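Local atomic coordinates of bifunctional enzyme IspD/IspF (Campylobacter jejuni, PDB entry 1W55), a protein that catalyses two steps of isoprenoid precursor synthesis, making 4-diphosphocytidyl-2-C-methyl-D-erythritol from CTP and methylerythritol phosphate, and cyclising its 2-phosphate with release of CMP. Residues S42-F47 with V100-N105; G246-H251 with M355-S360. One frame throughout, in Å; residues are numbered along the deposited sequence.

Contact 1: S42-F47 with V100-N105; sequences SSFYPF and VLVSKN
In the IspD cytidylyltransferase domain, of the GT-A clan, the turn between helix 33-42 and strand 50-54 meets the N-terminus of helix 104-111 beside the central mixed sheet, apart from the residues that line the cytidine nucleotide pocket. S42 to Y45 form a type I beta turn, and F44 reaches from it to the other segment. K104 CA sits over one face of the F44 ring, 3.8 Å from its centroid and 17° off the normal, a CH-pi contact. The lysine chain then runs back along the phenyl group in the opposite direction, with K104 CD 3.7 Å from F44 CD2. With K104 CG anti to its own N (chi1 174°) and the chain bent at chi2 and again at chi4, the amine arrives at the turn, where K104 NZ donates to F44 O at 2.9 Å. The ammonium approaches well to the side of the carbonyl, at a C=O...N angle of 117°. A water accepts from K104 NZ and donates to S43 O. Beyond the far rim of the ring, V102 O lies near the ring plane, 3.3 Å from F44 CZ, and accepts a hydrogen bond from N40 ND2. S103 is the N-cap of helix 104-111; its OG bonds to L106 N and to E186 OE1. One lysine thus serves two purposes: its aliphatic part covers an aromatic face, while its charged end grips two successive turn carbonyls, one directly and one through water.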
loop_
_atom_site.group_PDB
_atom_site.type_symbol
_atom_site.label_atom_id
_atom_site.label_comp_id
_atom_site.label_asym_id
_atom_site.label_seq_id
_atom_site.Cartn_x
_atom_site.Cartn_y
_atom_site.Cartn_z
ATOM N N SER A 42 -10.214 11.819 -25.378
ATOM C CA SER A 42 -11.621 12.042 -25.673
ATOM C C SER A 42 -12.411 12.495 -24.435
ATOM O O SER A 42 -13.352 13.280 -24.559
ATOM C CB SER A 42 -12.243 10.784 -26.277
ATOM O OG SER A 42 -13.661 10.874 -26.289
ATOM N N SER A 43 -12.012 12.009 -23.259
ATOM C CA SER A 43 -12.659 12.365 -21.999
ATOM C C SER A 43 -12.422 13.819 -21.550
ATOM O O SER A 43 -13.091 14.295 -20.630
ATOM C CB SER A 43 -12.233 11.397 -20.886
ATOM O OG SER A 43 -10.976 11.758 -20.335
ATOM N N PHE A 44 -11.485 14.519 -22.198
ATOM C CA PHE A 44 -11.116 15.879 -21.785
ATOM C C PHE A 44 -12.022 16.963 -22.369
ATOM O O PHE A 44 -12.069 18.077 -21.844
ATOM C CB PHE A 44 -9.653 16.207 -22.143
ATOM C CG PHE A 44 -8.631 15.371 -21.416
ATOM C CD1 PHE A 44 -7.329 15.298 -21.890
ATOM C CD2 PHE A 44 -8.970 14.647 -20.265
ATOM C CE1 PHE A 44 -6.369 14.517 -21.240
ATOM C CE2 PHE A 44 -8.022 13.874 -19.597
ATOM C CZ PHE A 44 -6.720 13.802 -20.087
ATOM N N TYR A 45 -12.734 16.640 -23.446
ATOM C CA TYR A 45 -13.368 17.665 -24.269
ATOM C C TYR A 45 -14.416 17.056 -25.190
ATOM O O TYR A 45 -14.233 15.938 -25.667
ATOM C CB TYR A 45 -12.298 18.387 -25.091
ATOM C CG TYR A 45 -12.769 19.608 -25.856
ATOM C CD1 TYR A 45 -12.801 20.870 -25.259
ATOM C CD2 TYR A 45 -13.169 19.502 -27.186
ATOM C CE1 TYR A 45 -13.235 21.992 -25.973
ATOM C CE2 TYR A 45 -13.602 20.611 -27.900
ATOM C CZ TYR A 45 -13.632 21.845 -27.293
ATOM O OH TYR A 45 -14.064 22.928 -28.023
ATOM N N PRO A 46 -15.513 17.773 -25.442
ATOM C CA PRO A 46 -16.534 17.291 -26.383
ATOM C C PRO A 46 -16.150 17.571 -27.841
ATOM O O PRO A 46 -16.753 18.441 -28.484
ATOM C CB PRO A 46 -17.790 18.075 -25.970
ATOM C CG PRO A 46 -17.274 19.350 -25.393
ATOM C CD PRO A 46 -15.895 19.061 -24.832
ATOM N N PHE A 47 -15.161 16.830 -28.353
ATOM C CA PHE A 47 -14.695 17.006 -29.728
ATOM C C PHE A 47 -15.822 16.792 -30.724
ATOM O O PHE A 47 -16.650 15.895 -30.547
ATOM C CB PHE A 47 -13.543 16.052 -30.047
ATOM C CG PHE A 47 -12.311 16.290 -29.224
ATOM C CD1 PHE A 47 -12.018 15.466 -28.133
ATOM C CD2 PHE A 47 -11.432 17.323 -29.544
ATOM C CE1 PHE A 47 -10.872 15.672 -27.365
ATOM C CE2 PHE A 47 -10.284 17.539 -28.789
ATOM C CZ PHE A 47 -9.995 16.712 -27.698
ATOM N N VAL A 100 0.540 8.071 -24.032
ATOM C CA VAL A 100 -0.657 7.432 -23.490
ATOM C C VAL A 100 -1.290 8.154 -22.309
ATOM O O VAL A 100 -2.509 8.259 -22.245
ATOM C CB VAL A 100 -0.397 5.945 -23.137
ATOM C CG1 VAL A 100 -1.690 5.254 -22.818
ATOM C CG2 VAL A 100 0.261 5.246 -24.293
ATOM N N LEU A 101 -0.466 8.665 -21.402
ATOM C CA LEU A 101 -0.946 9.185 -20.122
ATOM C C LEU A 101 -1.045 10.712 -20.037
ATOM O O LEU A 101 -0.885 11.287 -18.951
ATOM C CB LEU A 101 -0.053 8.681 -18.987
ATOM C CG LEU A 101 0.022 7.172 -18.704
ATOM C CD1 LEU A 101 1.020 6.904 -17.577
ATOM C CD2 LEU A 101 -1.342 6.583 -18.372
ATOM N N VAL A 102 -1.310 11.360 -21.167
ATOM C CA VAL A 102 -1.478 12.811 -21.210
ATOM C C VAL A 102 -2.528 13.236 -20.187
ATOM O O VAL A 102 -3.645 12.714 -20.189
ATOM C CB VAL A 102 -1.897 13.300 -22.622
ATOM C CG1 VAL A 102 -2.245 14.774 -22.583
ATOM C CG2 VAL A 102 -0.780 13.042 -23.643
ATOM N N SER A 103 -2.154 14.170 -19.314
ATOM C CA SER A 103 -3.012 14.622 -18.213
ATOM C C SER A 103 -4.021 15.686 -18.634
ATOM O O SER A 103 -3.799 16.426 -19.600
ATOM C CB SER A 103 -2.152 15.173 -17.072
ATOM O OG SER A 103 -1.824 16.532 -17.318
ATOM N N LYS A 104 -5.118 15.765 -17.887
ATOM C CA LYS A 104 -6.139 16.800 -18.074
ATOM C C LYS A 104 -5.548 18.196 -17.872
ATOM O O LYS A 104 -5.963 19.179 -18.509
ATOM C CB LYS A 104 -7.292 16.565 -17.089
ATOM C CG LYS A 104 -8.370 17.641 -17.074
ATOM C CD LYS A 104 -9.035 17.809 -18.425
ATOM C CE LYS A 104 -10.185 18.791 -18.329
ATOM N NZ LYS A 104 -11.357 18.252 -19.065
ATOM N N ASN A 105 -4.571 18.253 -16.979
ATOM C CA ASN A 105 -3.834 19.460 -16.663
ATOM C C ASN A 105 -3.145 20.052 -17.892
ATOM O O ASN A 105 -3.336 21.230 -18.206
ATOM C CB ASN A 105 -2.806 19.120 -15.591
ATOM C CG ASN A 105 -2.246 20.333 -14.916
ATOM O OD1 ASN A 105 -1.292 20.940 -15.402
ATOM N ND2 ASN A 105 -2.815 20.684 -13.762
HETATM O O HOH W 1 -13.015 15.924 -18.028
#

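Contact 2: G246-H251 with M355-S360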
loop_
_atom_site.group_PDB
_atom_site.type_symbol
_atom_site.label_atom_id
_atom_site.label_comp_id
_atom_site.label_asym_id
_atom_site.label_seq_id
_atom_site.Cartn_x
_atom_site.Cartn_y
_atom_site.Cartn_z
ATOM N N GLY A 246 -0.196 -32.617 -45.249
ATOM C CA GLY A 246 -1.247 -33.432 -44.642
ATOM C C GLY A 246 -1.374 -33.423 -43.111
ATOM O O GLY A 246 -2.125 -34.212 -42.538
ATOM N N ASP A 247 -0.648 -32.536 -42.445
ATOM C CA ASP A 247 -0.624 -32.481 -40.981
ATOM C C ASP A 247 -1.945 -31.939 -40.409
ATOM O O ASP A 247 -2.050 -30.742 -40.145
ATOM C CB ASP A 247 0.563 -31.602 -40.569
ATOM C CG ASP A 247 1.018 -31.824 -39.138
ATOM O OD1 ASP A 247 0.186 -32.092 -38.226
ATOM O OD2 ASP A 247 2.220 -31.689 -38.826
ATOM N N VAL A 248 -2.949 -32.811 -40.234
ATOM C CA VAL A 248 -4.253 -32.396 -39.687
ATOM C C VAL A 248 -4.104 -31.807 -38.307
ATOM O O VAL A 248 -4.851 -30.912 -37.934
ATOM C CB VAL A 248 -5.262 -33.531 -39.370
ATOM C CG1 VAL A 248 -6.625 -33.293 -40.036
ATOM C CG2 VAL A 248 -4.703 -34.931 -39.470
ATOM N N LEU A 249 -3.187 -32.362 -37.525
ATOM C CA LEU A 249 -2.939 -31.843 -36.188
ATOM C C LEU A 249 -2.538 -30.359 -36.245
ATOM O O LEU A 249 -3.180 -29.511 -35.624
ATOM C CB LEU A 249 -1.911 -32.700 -35.434
ATOM C CG LEU A 249 -1.755 -32.344 -33.949
ATOM C CD1 LEU A 249 -1.205 -33.530 -33.143
ATOM C CD2 LEU A 249 -0.884 -31.099 -33.755
ATOM N N ALA A 250 -1.482 -30.052 -36.993
ATOM C CA ALA A 250 -0.997 -28.679 -37.098
ATOM C C ALA A 250 -2.118 -27.754 -37.584
ATOM O O ALA A 250 -2.245 -26.628 -37.118
ATOM C CB ALA A 250 0.220 -28.606 -38.037
ATOM N N HIS A 251 -2.943 -28.252 -38.499
ATOM C CA HIS A 251 -4.021 -27.464 -39.074
ATOM C C HIS A 251 -5.118 -27.187 -38.053
ATOM O O HIS A 251 -5.625 -26.065 -37.985
ATOM C CB HIS A 251 -4.576 -28.157 -40.326
ATOM C CG HIS A 251 -3.550 -28.327 -41.404
ATOM N ND1 HIS A 251 -3.641 -29.298 -42.378
ATOM C CD2 HIS A 251 -2.393 -27.663 -41.639
ATOM C CE1 HIS A 251 -2.588 -29.221 -43.172
ATOM N NE2 HIS A 251 -1.820 -28.233 -42.749
ATOM N N MET A 355 -8.980 -39.176 -40.518
ATOM C CA MET A 355 -8.761 -38.893 -39.107
ATOM C C MET A 355 -9.094 -37.444 -38.755
ATOM O O MET A 355 -9.038 -36.549 -39.612
ATOM C CB MET A 355 -7.355 -39.319 -38.659
ATOM C CG MET A 355 -6.221 -38.378 -38.992
ATOM S SD MET A 355 -4.692 -38.818 -38.064
ATOM C CE MET A 355 -4.558 -37.587 -37.137
ATOM N N ALA A 356 -9.441 -37.222 -37.493
ATOM C CA ALA A 356 -9.804 -35.890 -37.046
ATOM C C ALA A 356 -8.961 -35.471 -35.849
ATOM O O ALA A 356 -8.432 -36.316 -35.118
ATOM C CB ALA A 356 -11.298 -35.832 -36.715
ATOM N N VAL A 357 -8.818 -34.162 -35.668
ATOM C CA VAL A 357 -8.079 -33.618 -34.537
ATOM C C VAL A 357 -8.869 -32.480 -33.867
ATOM O O VAL A 357 -9.255 -31.505 -34.521
ATOM C CB VAL A 357 -6.659 -33.147 -34.940
ATOM C CG1 VAL A 357 -5.937 -32.580 -33.733
ATOM C CG2 VAL A 357 -5.830 -34.310 -35.577
ATOM N N LEU A 358 -9.123 -32.637 -32.568
ATOM C CA LEU A 358 -9.711 -31.585 -31.745
ATOM C C LEU A 358 -8.610 -30.886 -30.943
ATOM O O LEU A 358 -7.827 -31.551 -30.247
ATOM C CB LEU A 358 -10.763 -32.173 -30.795
ATOM C CG LEU A 358 -11.396 -31.201 -29.781
ATOM C CD1 LEU A 358 -12.311 -30.186 -30.493
ATOM C CD2 LEU A 358 -12.154 -31.957 -28.671
ATOM N N SER A 359 -8.561 -29.558 -31.032
ATOM C CA SER A 359 -7.600 -28.737 -30.295
ATOM C C SER A 359 -8.294 -27.732 -29.385
ATOM O O SER A 359 -9.328 -27.175 -29.750
ATOM C CB SER A 359 -6.680 -27.961 -31.253
ATOM O OG SER A 359 -5.966 -28.831 -32.111
ATOM N N SER A 360 -7.712 -27.509 -28.203
ATOM C CA SER A 360 -8.132 -26.434 -27.312
ATOM C C SER A 360 -6.915 -25.630 -26.869
ATOM O O SER A 360 -5.853 -26.182 -26.555
ATOM C CB SER A 360 -8.866 -26.944 -26.065
ATOM O OG SER A 360 -9.846 -27.892 -26.407
#
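The first turn of helix 248-260 lies against strand 354-365, and the backbones come closest at L249 and V357, whose CA atoms are 5.7 Å apart. No hydrogen bond joins the two segments, although S252, the next helix residue, bonds through OG to V357 O and S359 OG; V248 and L249 meet M355 and V357 through apolar groups. V248 CG2 touches the end of the methionine, 3.5 Å from M355 CE, and also nears M355 CG. V357 is directed toward the helix, and both its methyls touch it: V357 CG2 lies 3.9 Å from V248 CB and 3.8 Å from L249 N, while V357 CG1 is 4.2 Å from L249 CG, the leucine's branch point. I305 of the neighbouring strand 298-308 packs against both L249 and V357. D247 is the N-cap, and its OD1 takes the A250 N-H at 2.9 Å in a nearly straight bond (169°) that arrives from above the carboxylate plane. The same carboxylate receives A230 N on OD1 and G231 N on OD2, so it also ties the helix start to a loop. One turn on, H251 pairs with H219 and S282. H251, H219 and D217 match the divalent-metal ligands of related enzymes, and V248 packs on H219. The buried apolar contact therefore sets the helix start against the sheet beside the probable metal site, whereas D247 and H251 have none of their polar partners on strand residues 355-360.

How the contacts relate
The two contacts belong to the two catalytic halves of the chain and share neither a helix nor a sheet. Contact 1 comes first, in the N-terminal cytidylyltransferase, where its segments adjoin the mixed sheet that includes strands 4-9, 50-54 and 91-96. Contact 2 follows in the C-terminal cyclodiphosphate synthase, packing helix 248-260 on the five-stranded sheet containing strand 354-365. The centres of contact 1 and contact 2 are about 48 Å apart and their nearest atoms about 32 Å apart, on opposite sides of the chain's centre. Around 355-360 other subunits of the six-chain assembly join in, with L358 meeting L358 of two neighbours, whereas no other chain touches contact 1. Each contact is thus internal to one catalytic region, and neither bridges them.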